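Aryl acylamidase (bacterium CSBL00001, PDB 4YJ6) probably hydrolyses the amide bond of aryl acylamides. Local coordinates at residues K11-I16 with I175-G180; Y136-T141 with M357-A362; A169-G174 with T195-F200; D288-A293 with L396-A401; C412-S417 with I424-G429. All blocks are in the same frame, centred on the assembly; numbering follows the deposited sequence.

Contact 1 of 5, residues K11-I16 with I175-G180; sequences KSAAEI and IVPVAG
Pro177, in the turn that leads into strand 178-183, meets the start of helix 13-21 where the chain enters its first turn, and the CA atoms of Pro177 and Ser12 are 5.2 Å apart. The pyrrolidine ring points at the helix start and carries nearly all of the contact. Its CB approaches the backbone, 3.3 Å from Ala13 N and 3.4 Å from Lys11 O, while its CG lies 4.1 Å from Ala13 CB. One turn on, Ile16 adds its terminal methyl, with CD1 4.0 Å from Pro177 CG, and the two side chains cross at about a right angle. This reach follows from the Ile16 torsions: CG1 lies opposite the carbonyl carbon (chi1 -70°) and CD1 extends onward from it.

The helix start is fixed by a capping box. Ser12 OG, the N-cap, accepts from Glu15 N at 2.9 Å, and Glu15 OE1 takes Ser12 N in return on its anti side, at 2.9 Å and an almost straight 173°. Asp233 of helix 231-241 binds the next two backbone amides, Ala13 N and Ala14 N. With the amides of Ala13 and Ala14 taken by Asp233, and those of Ser12 and Glu15 by the capping box, Pro177 meets this end by van der Waals contact alone and joins helix 13-21 to the lead-in of strand 178-183.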
# COMPACT_ATOMS: atom_id res chain seq x y z
N LYS A 11 -3.72 12.66 -15.49
CA LYS A 11 -2.37 12.78 -16.00
C LYS A 11 -1.43 11.91 -15.15
O LYS A 11 -1.63 11.81 -13.93
CB LYS A 11 -1.88 14.22 -15.94
CG LYS A 11 -2.63 15.15 -16.89
CD LYS A 11 -2.12 15.01 -18.33
CE LYS A 11 -2.65 16.16 -19.22
NZ LYS A 11 -4.11 16.03 -19.47
N SER A 12 -0.44 11.30 -15.80
CA SER A 12 0.56 10.52 -15.07
C SER A 12 1.59 11.42 -14.39
O SER A 12 1.71 12.60 -14.70
CB SER A 12 1.28 9.54 -16.00
OG SER A 12 2.13 10.22 -16.88
N ALA A 13 2.33 10.86 -13.43
CA ALA A 13 3.43 11.62 -12.84
C ALA A 13 4.46 11.97 -13.91
O ALA A 13 5.00 13.07 -13.91
CB ALA A 13 4.10 10.80 -11.69
N ALA A 14 4.74 11.02 -14.81
CA ALA A 14 5.69 11.31 -15.89
C ALA A 14 5.18 12.49 -16.72
O ALA A 14 5.95 13.38 -17.07
CB ALA A 14 5.87 10.07 -16.78
N GLU A 15 3.89 12.52 -17.00
CA GLU A 15 3.34 13.63 -17.80
C GLU A 15 3.41 14.95 -17.05
O GLU A 15 3.80 15.96 -17.62
CB GLU A 15 1.89 13.33 -18.19
CG GLU A 15 1.83 12.27 -19.28
CD GLU A 15 0.42 11.81 -19.61
OE1 GLU A 15 -0.41 11.70 -18.69
OE2 GLU A 15 0.16 11.50 -20.81
N ILE A 16 3.03 14.95 -15.78
CA ILE A 16 3.12 16.20 -15.00
C ILE A 16 4.54 16.71 -14.88
O ILE A 16 4.79 17.92 -14.99
CB ILE A 16 2.52 16.01 -13.60
CG1 ILE A 16 0.99 15.87 -13.78
CG2 ILE A 16 2.81 17.24 -12.73
CD1 ILE A 16 0.31 15.32 -12.58
N ILE A 175 -7.23 11.42 -9.24
CA ILE A 175 -7.09 12.71 -8.55
C ILE A 175 -5.63 13.09 -8.36
O ILE A 175 -5.28 14.25 -8.49
CB ILE A 175 -7.84 12.70 -7.23
CG1 ILE A 175 -9.36 12.60 -7.50
CG2 ILE A 175 -7.58 14.01 -6.39
CD1 ILE A 175 -10.19 12.25 -6.30
N VAL A 176 -4.78 12.12 -8.03
CA VAL A 176 -3.34 12.30 -8.08
C VAL A 176 -2.75 11.05 -8.75
O VAL A 176 -3.39 9.99 -8.72
CB VAL A 176 -2.69 12.45 -6.69
CG1 VAL A 176 -3.00 13.87 -6.06
CG2 VAL A 176 -3.12 11.30 -5.76
N PRO A 177 -1.56 11.18 -9.36
CA PRO A 177 -1.02 10.03 -10.11
C PRO A 177 -0.29 9.02 -9.22
O PRO A 177 -0.11 7.88 -9.63
CB PRO A 177 -0.03 10.66 -11.10
CG PRO A 177 0.40 11.96 -10.38
CD PRO A 177 -0.81 12.42 -9.64
N VAL A 178 0.08 9.42 -8.02
CA VAL A 178 0.81 8.52 -7.10
C VAL A 178 0.39 8.92 -5.70
O VAL A 178 0.12 10.10 -5.42
CB VAL A 178 2.36 8.62 -7.28
CG1 VAL A 178 2.83 10.08 -7.13
CG2 VAL A 178 3.09 7.69 -6.25
N ALA A 179 0.28 7.94 -4.79
CA ALA A 179 0.00 8.25 -3.38
C ALA A 179 0.82 7.28 -2.52
O ALA A 179 1.10 6.16 -2.95
CB ALA A 179 -1.51 8.12 -3.08
N GLY A 180 1.17 7.69 -1.31
CA GLY A 180 1.97 6.84 -0.45
C GLY A 180 1.14 5.83 0.34
O GLY A 180 0.11 6.15 0.93

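Contact 2 of 5, residues Y136-T141 with M357-A362; sequences YGFRGT and MKWIDA
Phe138 and Trp359 meet ring to ring, with the phenyl plane only 25° from that of the five-membered indole ring. The planes are nearly parallel, yet the centroids stand 5.4 Å apart because the rings are slid past each other and hardly overlap. Contact therefore concentrates at one corner: Phe138 CE1 is 3.7 Å from Trp359 CD1, and Phe138 CZ follows at 4.1 Å from Trp359 CG. Taken as whole side chains, the two cross at about a right angle. Both reach far from their backbones, whose nearest CA atoms, those of Phe138 and Trp359, are 10.0 Å apart. In Trp359, CG sits opposite the carbonyl carbon (chi1 -70°), which sends the indole off the helix to meet the phenyl. Lys358 CE lies 3.3 Å above the indole plane on one face, toward the rim.

Helix 315-339 packs on the pair, with Ile326 touching Phe138, and Asp320 and Cys323 touching Trp359; Leu356 also packs on Phe138. On its own side Phe138 is the centre of an inverse gamma turn, marked by a weak bond from Arg139 N to Gly137 O. This is buried aromatic packing of a loop against a helix, in which a tight turn presents one ring to helix 354-363.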
# COMPACT_ATOMS: atom_id res chain seq x y z
N TYR A 136 -4.94 1.95 13.62
CA TYR A 136 -3.69 1.20 13.79
C TYR A 136 -3.38 0.30 12.58
O TYR A 136 -2.57 -0.63 12.69
CB TYR A 136 -3.71 0.37 15.09
CG TYR A 136 -3.23 1.14 16.32
CD1 TYR A 136 -1.93 1.60 16.38
CD2 TYR A 136 -4.07 1.37 17.43
CE1 TYR A 136 -1.46 2.30 17.50
CE2 TYR A 136 -3.61 2.06 18.55
CZ TYR A 136 -2.31 2.52 18.57
OH TYR A 136 -1.82 3.21 19.66
N GLY A 137 -3.97 0.61 11.43
CA GLY A 137 -3.76 -0.20 10.23
C GLY A 137 -4.32 -1.63 10.34
O GLY A 137 -4.03 -2.45 9.49
N PHE A 138 -5.14 -1.90 11.36
CA PHE A 138 -5.32 -3.31 11.77
C PHE A 138 -6.52 -3.96 11.05
O PHE A 138 -7.42 -4.53 11.68
CB PHE A 138 -5.44 -3.41 13.32
CG PHE A 138 -4.86 -4.69 13.91
CD1 PHE A 138 -5.51 -5.91 13.75
CD2 PHE A 138 -3.70 -4.67 14.65
CE1 PHE A 138 -4.97 -7.10 14.31
CE2 PHE A 138 -3.16 -5.86 15.20
CZ PHE A 138 -3.82 -7.06 15.01
N ARG A 139 -6.51 -3.87 9.72
CA ARG A 139 -7.44 -4.61 8.85
C ARG A 139 -7.19 -4.22 7.40
O ARG A 139 -6.62 -3.16 7.11
CB ARG A 139 -8.92 -4.33 9.18
CG ARG A 139 -9.24 -2.82 9.25
CD ARG A 139 -10.68 -2.54 9.76
NE ARG A 139 -10.82 -2.94 11.15
CZ ARG A 139 -11.95 -3.34 11.73
NH1 ARG A 139 -13.08 -3.42 11.04
NH2 ARG A 139 -11.93 -3.68 13.02
N GLY A 140 -7.65 -5.07 6.49
CA GLY A 140 -7.49 -4.87 5.06
C GLY A 140 -8.64 -4.08 4.41
O GLY A 140 -8.81 -4.11 3.19
N THR A 141 -9.40 -3.37 5.24
CA THR A 141 -10.41 -2.43 4.77
C THR A 141 -10.06 -1.06 5.35
O THR A 141 -9.26 -0.96 6.29
CB THR A 141 -11.80 -2.80 5.27
OG1 THR A 141 -11.71 -3.03 6.68
CG2 THR A 141 -12.29 -4.09 4.54
N MSE A 357 -8.96 -4.67 20.12
CA MSE A 357 -8.71 -4.80 21.56
C MSE A 357 -8.56 -6.27 21.92
O MSE A 357 -7.84 -6.61 22.85
CB MSE A 357 -9.85 -4.14 22.36
CG MSE A 357 -9.56 -3.99 23.84
SE MSE A 357 -8.05 -2.74 24.17
CE MSE A 357 -8.91 -1.00 23.90
N LYS A 358 -9.22 -7.16 21.20
CA LYS A 358 -9.01 -8.59 21.45
C LYS A 358 -7.52 -8.94 21.38
O LYS A 358 -6.98 -9.62 22.26
CB LYS A 358 -9.77 -9.42 20.41
CG LYS A 358 -9.45 -10.91 20.46
CD LYS A 358 -10.20 -11.64 19.35
CE LYS A 358 -9.64 -11.29 17.97
NZ LYS A 358 -10.05 -12.29 16.93
N TRP A 359 -6.85 -8.48 20.33
CA TRP A 359 -5.43 -8.82 20.14
C TRP A 359 -4.55 -8.04 21.11
O TRP A 359 -3.53 -8.55 21.61
CB TRP A 359 -5.02 -8.53 18.69
CG TRP A 359 -5.65 -9.48 17.75
CD1 TRP A 359 -6.62 -9.22 16.85
CD2 TRP A 359 -5.36 -10.88 17.64
NE1 TRP A 359 -6.95 -10.37 16.15
CE2 TRP A 359 -6.20 -11.41 16.64
CE3 TRP A 359 -4.48 -11.74 18.30
CZ2 TRP A 359 -6.18 -12.76 16.27
CZ3 TRP A 359 -4.44 -13.07 17.94
CH2 TRP A 359 -5.29 -13.57 16.93
N ILE A 360 -4.94 -6.79 21.37
CA ILE A 360 -4.26 -5.98 22.38
C ILE A 360 -4.22 -6.72 23.73
O ILE A 360 -3.17 -6.81 24.37
CB ILE A 360 -4.95 -4.60 22.53
CG1 ILE A 360 -4.77 -3.78 21.26
CG2 ILE A 360 -4.40 -3.85 23.74
CD1 ILE A 360 -3.35 -3.74 20.77
N ASP A 361 -5.35 -7.28 24.14
CA ASP A 361 -5.38 -8.01 25.40
C ASP A 361 -4.63 -9.33 25.27
O ASP A 361 -3.97 -9.77 26.21
CB ASP A 361 -6.83 -8.28 25.82
CG ASP A 361 -7.57 -7.03 26.26
OD1 ASP A 361 -6.93 -6.01 26.64
OD2 ASP A 361 -8.81 -7.07 26.24
N ALA A 362 -4.72 -9.96 24.11
CA ALA A 362 -4.12 -11.28 23.93
C ALA A 362 -2.60 -11.21 24.10
O ALA A 362 -1.97 -12.19 24.57
CB ALA A 362 -4.49 -11.82 22.56

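Contact 3 of 5, residues A169-G174 with T195-F200; sequences ALVADG and TNTYGF
Thr195 OG1 is held from several sides: it accepts from Thr197 OG1 at 2.9 Å and is bonded to Pro191 O, with a weak further bond to Ala192 O one turn back in its helix. That helix, 190-195, makes a beta-alpha-beta crossover between strands 178-183 and 198-201, which run parallel with strand 223-228 between them. The contact joins its exit to the end of helix 165-172. Each helix closes in a Schellman motif, at Gly174 and at Asn196, both with positive phi.

Ala172 touches both threonines, which meet its CB from directions roughly at right angles. That CB comes 3.2 Å from Thr195 O, a close approach, and 3.6 Å from Thr195 CB. Thr197 covers the residue from the strand side, with CG2 at 3.6 Å from Ala172 CA. Placing Thr197 OG1 between the backbone N and the carbonyl carbon (chi1 50°) leaves CG2 opposite that carbonyl carbon, so the hydroxyl serves Thr195 while the methyl serves the helix. A small residue at 172 matches this spacing, for the CA atoms of Ala172 and Thr195 are only 5.9 Å apart. Val171 extends the apolar patch by one branch, CG1, which lies 3.8 Å from Thr197 CG2.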
# COMPACT_ATOMS: atom_id res chain seq x y z
N ALA A 169 -7.78 5.01 -3.41
CA ALA A 169 -9.01 5.61 -3.93
C ALA A 169 -8.70 6.90 -4.71
O ALA A 169 -9.20 7.11 -5.81
CB ALA A 169 -10.02 5.89 -2.78
N LEU A 170 -7.83 7.74 -4.18
CA LEU A 170 -7.46 8.94 -4.92
C LEU A 170 -6.80 8.63 -6.24
O LEU A 170 -7.10 9.26 -7.26
CB LEU A 170 -6.53 9.86 -4.09
CG LEU A 170 -7.19 10.47 -2.86
CD1 LEU A 170 -6.15 11.38 -2.12
CD2 LEU A 170 -8.41 11.31 -3.25
N VAL A 171 -5.89 7.64 -6.26
CA VAL A 171 -5.21 7.28 -7.48
C VAL A 171 -6.18 6.64 -8.48
O VAL A 171 -6.13 6.94 -9.66
CB VAL A 171 -4.01 6.33 -7.18
CG1 VAL A 171 -3.36 5.79 -8.48
CG2 VAL A 171 -2.99 7.13 -6.31
N ALA A 172 -7.06 5.77 -7.99
CA ALA A 172 -8.00 5.08 -8.86
C ALA A 172 -9.03 6.03 -9.46
O ALA A 172 -9.58 5.75 -10.54
CB ALA A 172 -8.71 3.93 -8.12
N ASP A 173 -9.26 7.15 -8.78
CA ASP A 173 -10.25 8.13 -9.24
C ASP A 173 -9.58 9.23 -10.06
O ASP A 173 -10.24 10.19 -10.47
CB ASP A 173 -11.00 8.73 -8.04
CG ASP A 173 -12.37 9.31 -8.43
OD1 ASP A 173 -13.07 8.67 -9.23
OD2 ASP A 173 -12.74 10.40 -7.93
N GLY A 174 -8.27 9.09 -10.31
CA GLY A 174 -7.58 10.00 -11.21
C GLY A 174 -7.10 11.31 -10.56
O GLY A 174 -6.59 12.18 -11.26
N THR A 195 -8.91 -1.67 -6.38
CA THR A 195 -9.20 -0.40 -7.08
C THR A 195 -8.54 -0.28 -8.45
O THR A 195 -8.48 0.82 -9.02
CB THR A 195 -8.77 0.83 -6.24
OG1 THR A 195 -7.38 0.74 -5.97
CG2 THR A 195 -9.55 0.88 -4.95
N ASN A 196 -8.06 -1.39 -9.02
CA ASN A 196 -7.50 -1.35 -10.37
C ASN A 196 -6.28 -0.44 -10.41
O ASN A 196 -6.03 0.21 -11.42
CB ASN A 196 -8.55 -0.84 -11.42
CG ASN A 196 -8.18 -1.19 -12.84
OD1 ASN A 196 -8.05 -2.37 -13.16
ND2 ASN A 196 -8.04 -0.19 -13.70
N THR A 197 -5.52 -0.38 -9.32
CA THR A 197 -4.27 0.38 -9.33
C THR A 197 -3.07 -0.52 -9.08
O THR A 197 -3.21 -1.69 -8.71
CB THR A 197 -4.33 1.54 -8.35
OG1 THR A 197 -4.76 1.07 -7.06
CG2 THR A 197 -5.34 2.61 -8.86
N TYR A 198 -1.89 0.02 -9.37
CA TYR A 198 -0.66 -0.75 -9.23
C TYR A 198 -0.01 -0.42 -7.90
O TYR A 198 0.28 0.74 -7.61
CB TYR A 198 0.25 -0.38 -10.38
CG TYR A 198 1.59 -1.11 -10.38
CD1 TYR A 198 1.66 -2.48 -10.67
CD2 TYR A 198 2.77 -0.44 -10.08
CE1 TYR A 198 2.87 -3.14 -10.70
CE2 TYR A 198 3.99 -1.10 -10.08
CZ TYR A 198 4.04 -2.45 -10.39
OH TYR A 198 5.23 -3.08 -10.39
N GLY A 199 0.21 -1.44 -7.07
CA GLY A 199 0.75 -1.20 -5.74
C GLY A 199 2.09 -1.89 -5.64
O GLY A 199 2.14 -3.12 -5.75
N PHE A 200 3.16 -1.13 -5.38
CA PHE A 200 4.52 -1.70 -5.36
C PHE A 200 5.07 -1.79 -3.94
O PHE A 200 5.29 -0.75 -3.30
CB PHE A 200 5.51 -0.87 -6.22
CG PHE A 200 6.80 -1.59 -6.45
CD1 PHE A 200 6.93 -2.44 -7.54
CD2 PHE A 200 7.86 -1.47 -5.57
CE1 PHE A 200 8.11 -3.16 -7.76
CE2 PHE A 200 9.04 -2.18 -5.77
CZ PHE A 200 9.16 -3.04 -6.87

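Contact 4 of 5, residues D288-A293 with L396-A401; sequences DLIGKA and LAPTLA
Helix 284-299, the crossover of the beta-alpha-beta unit between the parallel strands 270-273 and 303-306, packs on the large mixed sheet, where its Ile290 meets Pro398 at the end of strand 394-398. That strand is the parallel neighbour of 270-273, so the crossover helix reaches over one strand beyond its own pair. The closest CA atoms are those of Ile290 and Pro398, 6.0 Å apart.

Ile290 points at the strand and uses all its branches. The CG1 branch leans on the proline ring, 3.6 Å from Pro398 CB and 3.8 Å from Pro398 CG. CG2 lies instead over the peptide link in front of the ring, 4.0 Å from Ala397 C. The torsions divide the work: CG1 is opposite the carbonyl carbon (chi1 -60°) and CG2 opposite the backbone N, so one branch faces the ring and the other the strand backbone.

Cutting this residue back to an alanine would probably open a gap beside Pro398 and take away the main link between these two segments. Met458 of strand 454-462 touches both Ile290 and Ala293, and Ile286, one turn earlier in the helix, also packs on Pro398. Leu396 turns to the same helix but meets Ala294 and Phe297 further along. At the outer end of the isoleucine, CD1 stands 4.1 Å from Pro398 CA.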
# COMPACT_ATOMS: atom_id res chain seq x y z
N ASP A 288 -9.95 -18.19 -11.35
CA ASP A 288 -10.02 -18.27 -12.80
C ASP A 288 -9.38 -17.08 -13.50
O ASP A 288 -8.73 -17.23 -14.55
CB ASP A 288 -11.48 -18.39 -13.27
CG ASP A 288 -12.14 -19.69 -12.83
OD1 ASP A 288 -11.42 -20.63 -12.41
OD2 ASP A 288 -13.39 -19.75 -12.92
N LEU A 289 -9.59 -15.90 -12.94
CA LEU A 289 -9.07 -14.68 -13.55
C LEU A 289 -7.54 -14.72 -13.51
O LEU A 289 -6.88 -14.32 -14.45
CB LEU A 289 -9.60 -13.44 -12.80
CG LEU A 289 -9.16 -12.10 -13.36
CD1 LEU A 289 -9.78 -11.84 -14.73
CD2 LEU A 289 -9.53 -10.97 -12.33
N ILE A 290 -6.98 -15.22 -12.41
CA ILE A 290 -5.52 -15.26 -12.28
C ILE A 290 -4.93 -16.36 -13.20
O ILE A 290 -3.83 -16.19 -13.75
CB ILE A 290 -5.08 -15.47 -10.81
CG1 ILE A 290 -5.60 -14.32 -9.92
CG2 ILE A 290 -3.54 -15.64 -10.70
CD1 ILE A 290 -5.38 -12.96 -10.45
N GLY A 291 -5.65 -17.46 -13.37
CA GLY A 291 -5.20 -18.47 -14.32
C GLY A 291 -5.08 -17.90 -15.71
O GLY A 291 -4.17 -18.23 -16.47
N LYS A 292 -6.04 -17.04 -16.07
CA LYS A 292 -6.03 -16.39 -17.37
C LYS A 292 -4.88 -15.40 -17.45
O LYS A 292 -4.12 -15.38 -18.42
CB LYS A 292 -7.35 -15.65 -17.54
CG LYS A 292 -7.64 -15.17 -18.95
CD LYS A 292 -9.12 -14.77 -19.07
CE LYS A 292 -9.64 -14.89 -20.50
NZ LYS A 292 -11.15 -14.80 -20.51
N ALA A 293 -4.72 -14.59 -16.41
CA ALA A 293 -3.68 -13.56 -16.41
C ALA A 293 -2.31 -14.17 -16.53
O ALA A 293 -1.46 -13.64 -17.21
CB ALA A 293 -3.78 -12.71 -15.14
N LEU A 396 3.62 -15.98 -9.24
CA LEU A 396 2.34 -15.29 -9.42
C LEU A 396 1.29 -15.89 -8.50
O LEU A 396 1.25 -17.11 -8.32
CB LEU A 396 1.83 -15.44 -10.86
CG LEU A 396 2.81 -15.03 -11.94
CD1 LEU A 396 2.20 -15.36 -13.31
CD2 LEU A 396 3.11 -13.53 -11.78
N ALA A 397 0.40 -15.05 -8.01
CA ALA A 397 -0.72 -15.50 -7.16
C ALA A 397 -1.79 -14.44 -7.26
O ALA A 397 -1.51 -13.35 -7.72
CB ALA A 397 -0.24 -15.70 -5.68
N PRO A 398 -3.03 -14.74 -6.83
CA PRO A 398 -3.98 -13.64 -6.68
C PRO A 398 -3.51 -12.76 -5.53
O PRO A 398 -3.00 -13.29 -4.54
CB PRO A 398 -5.31 -14.32 -6.29
CG PRO A 398 -5.07 -15.84 -6.52
CD PRO A 398 -3.56 -16.02 -6.33
N THR A 399 -3.69 -11.45 -5.62
CA THR A 399 -3.31 -10.60 -4.48
C THR A 399 -4.15 -10.94 -3.25
O THR A 399 -3.62 -11.01 -2.15
CB THR A 399 -3.52 -9.13 -4.86
OG1 THR A 399 -2.84 -8.90 -6.09
CG2 THR A 399 -3.01 -8.16 -3.75
N LEU A 400 -5.45 -11.16 -3.47
CA LEU A 400 -6.41 -11.32 -2.40
C LEU A 400 -7.33 -12.51 -2.65
O LEU A 400 -7.54 -12.90 -3.79
CB LEU A 400 -7.31 -10.10 -2.29
CG LEU A 400 -6.55 -8.79 -2.12
CD1 LEU A 400 -7.53 -7.63 -2.17
CD2 LEU A 400 -5.83 -8.85 -0.77
N ALA A 401 -7.90 -13.02 -1.56
CA ALA A 401 -8.77 -14.21 -1.65
C ALA A 401 -10.23 -13.87 -1.97
O ALA A 401 -11.03 -14.79 -2.20
CB ALA A 401 -8.72 -14.97 -0.36

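Contact 5 of 5, residues C412-S417 with I424-G429; sequences CTEGPS and IDPLIG
Glu414 and Pro426 lie side by side, pointing the same way, with the carboxylate carbon Glu414 CD 3.7 Å from Pro426 CB. Glu414 has CG between the backbone N and the carbonyl carbon (chi1 61°) and is extended beyond it, which runs the chain alongside the ring. Ser417 flanks the same ring, its OG 3.6 Å from Pro426 CB. Shortened to an alanine, Glu414 would probably leave this side of Pro426 uncovered and lose the touch on Arg139.

Two backbone bonds tie the segments. Gly415 N gives to Pro426 O at 2.9 Å, a bent bond of 137°; Ile424 N gives to Ser417 O at 2.9 Å and a straighter 160°, but from above the carbonyl plane. The segments run nearly antiparallel and form the two approaches to the short hairpin of strands 418-419 and 422-423. Between the bonds, Pro416 O is buried with no hydrogen-bond partner in the model; a CA-H contact from Pro426 CA at 3.4 Å faces it. Glycine suits position 415, since a CB would run into Pro426 O.

Further out, Asp425 OD1 accepts from Leu427 N at 2.9 Å, an Asx turn, and from Ile428 N at 3.0 Å, which makes an Asx motif. Pro426 O has a second donor in Trp430 NE1.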
# COMPACT_ATOMS: atom_id res chain seq x y z
N CYS A 412 -16.83 0.18 11.27
CA CYS A 412 -16.01 -1.04 11.44
C CYS A 412 -16.12 -2.04 10.26
O CYS A 412 -16.13 -3.26 10.48
CB CYS A 412 -16.38 -1.77 12.74
SG CYS A 412 -15.71 -0.99 14.26
N THR A 413 -16.17 -1.52 9.03
CA THR A 413 -16.17 -2.37 7.83
C THR A 413 -15.01 -3.35 7.97
O THR A 413 -13.91 -2.96 8.34
CB THR A 413 -15.95 -1.56 6.52
OG1 THR A 413 -16.98 -0.57 6.38
CG2 THR A 413 -15.97 -2.46 5.27
N GLU A 414 -15.28 -4.61 7.68
CA GLU A 414 -14.25 -5.63 7.68
C GLU A 414 -14.48 -6.58 6.50
O GLU A 414 -15.49 -6.49 5.79
CB GLU A 414 -14.26 -6.39 9.02
CG GLU A 414 -15.58 -7.11 9.27
CD GLU A 414 -15.59 -7.92 10.56
OE1 GLU A 414 -14.76 -7.64 11.44
OE2 GLU A 414 -16.43 -8.83 10.68
N GLY A 415 -13.53 -7.48 6.29
CA GLY A 415 -13.67 -8.46 5.22
C GLY A 415 -14.63 -9.57 5.64
O GLY A 415 -15.18 -9.55 6.73
N PRO A 416 -14.80 -10.56 4.77
CA PRO A 416 -15.69 -11.70 5.05
C PRO A 416 -15.12 -12.58 6.16
O PRO A 416 -13.91 -12.61 6.35
CB PRO A 416 -15.71 -12.43 3.71
CG PRO A 416 -14.28 -12.23 3.20
CD PRO A 416 -14.00 -10.76 3.54
N SER A 417 -15.98 -13.28 6.91
CA SER A 417 -15.52 -14.21 7.95
C SER A 417 -15.49 -15.64 7.44
O SER A 417 -15.06 -16.55 8.13
CB SER A 417 -16.43 -14.14 9.18
OG SER A 417 -16.24 -12.92 9.88
N ILE A 424 -12.37 -17.66 8.00
CA ILE A 424 -11.16 -16.90 7.71
C ILE A 424 -11.23 -15.63 8.55
O ILE A 424 -12.33 -15.09 8.80
CB ILE A 424 -11.02 -16.62 6.20
CG1 ILE A 424 -9.61 -16.12 5.85
CG2 ILE A 424 -12.08 -15.64 5.67
CD1 ILE A 424 -9.29 -16.36 4.36
N ASP A 425 -10.07 -15.16 9.01
CA ASP A 425 -10.02 -13.95 9.83
C ASP A 425 -10.48 -12.74 8.99
O ASP A 425 -9.96 -12.46 7.90
CB ASP A 425 -8.59 -13.74 10.33
CG ASP A 425 -8.48 -12.55 11.26
OD1 ASP A 425 -8.48 -11.42 10.75
OD2 ASP A 425 -8.39 -12.73 12.48
N PRO A 426 -11.50 -12.02 9.48
CA PRO A 426 -12.10 -10.98 8.66
C PRO A 426 -11.24 -9.72 8.59
O PRO A 426 -11.47 -8.89 7.70
CB PRO A 426 -13.42 -10.68 9.39
CG PRO A 426 -13.13 -10.98 10.79
CD PRO A 426 -12.22 -12.18 10.76
N LEU A 427 -10.27 -9.58 9.49
CA LEU A 427 -9.39 -8.40 9.45
C LEU A 427 -8.30 -8.57 8.41
O LEU A 427 -8.02 -7.67 7.63
CB LEU A 427 -8.72 -8.16 10.81
CG LEU A 427 -9.62 -8.11 12.04
CD1 LEU A 427 -8.76 -7.75 13.26
CD2 LEU A 427 -10.76 -7.08 11.85
N ILE A 428 -7.67 -9.74 8.37
CA ILE A 428 -6.48 -9.88 7.55
C ILE A 428 -6.36 -11.25 6.88
O ILE A 428 -5.49 -11.47 6.05
CB ILE A 428 -5.21 -9.64 8.42
CG1 ILE A 428 -3.99 -9.24 7.58
CG2 ILE A 428 -4.86 -10.89 9.21
CD1 ILE A 428 -4.13 -7.84 6.92
N GLY A 429 -7.23 -12.19 7.24
CA GLY A 429 -7.02 -13.57 6.78
C GLY A 429 -7.04 -13.79 5.28
O GLY A 429 -6.38 -14.72 4.77

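The five contacts fall into two touching pairs and one separate member. Contacts 1 and 3, with centres 10 Å apart, share an interface: Ile175 N lies 2.9 Å from Leu170 O, a probable hydrogen bond, and Val171 CG2 packs on Ala179 CB. Contacts 2 and 5, centres 11 Å apart, are joined by probable hydrogen bonds from Thr141 OG1 to Thr413 O at 2.7 Å and from Gly140 N to Leu427 O. Contact 4 touches neither pair, although it reaches the same large sheet as contacts 1 and 3; its nearest atoms are about 5 Å from contact 5. Contacts 1 and 2 lie on opposite sides of the chain's centre, 32 Å apart between centres.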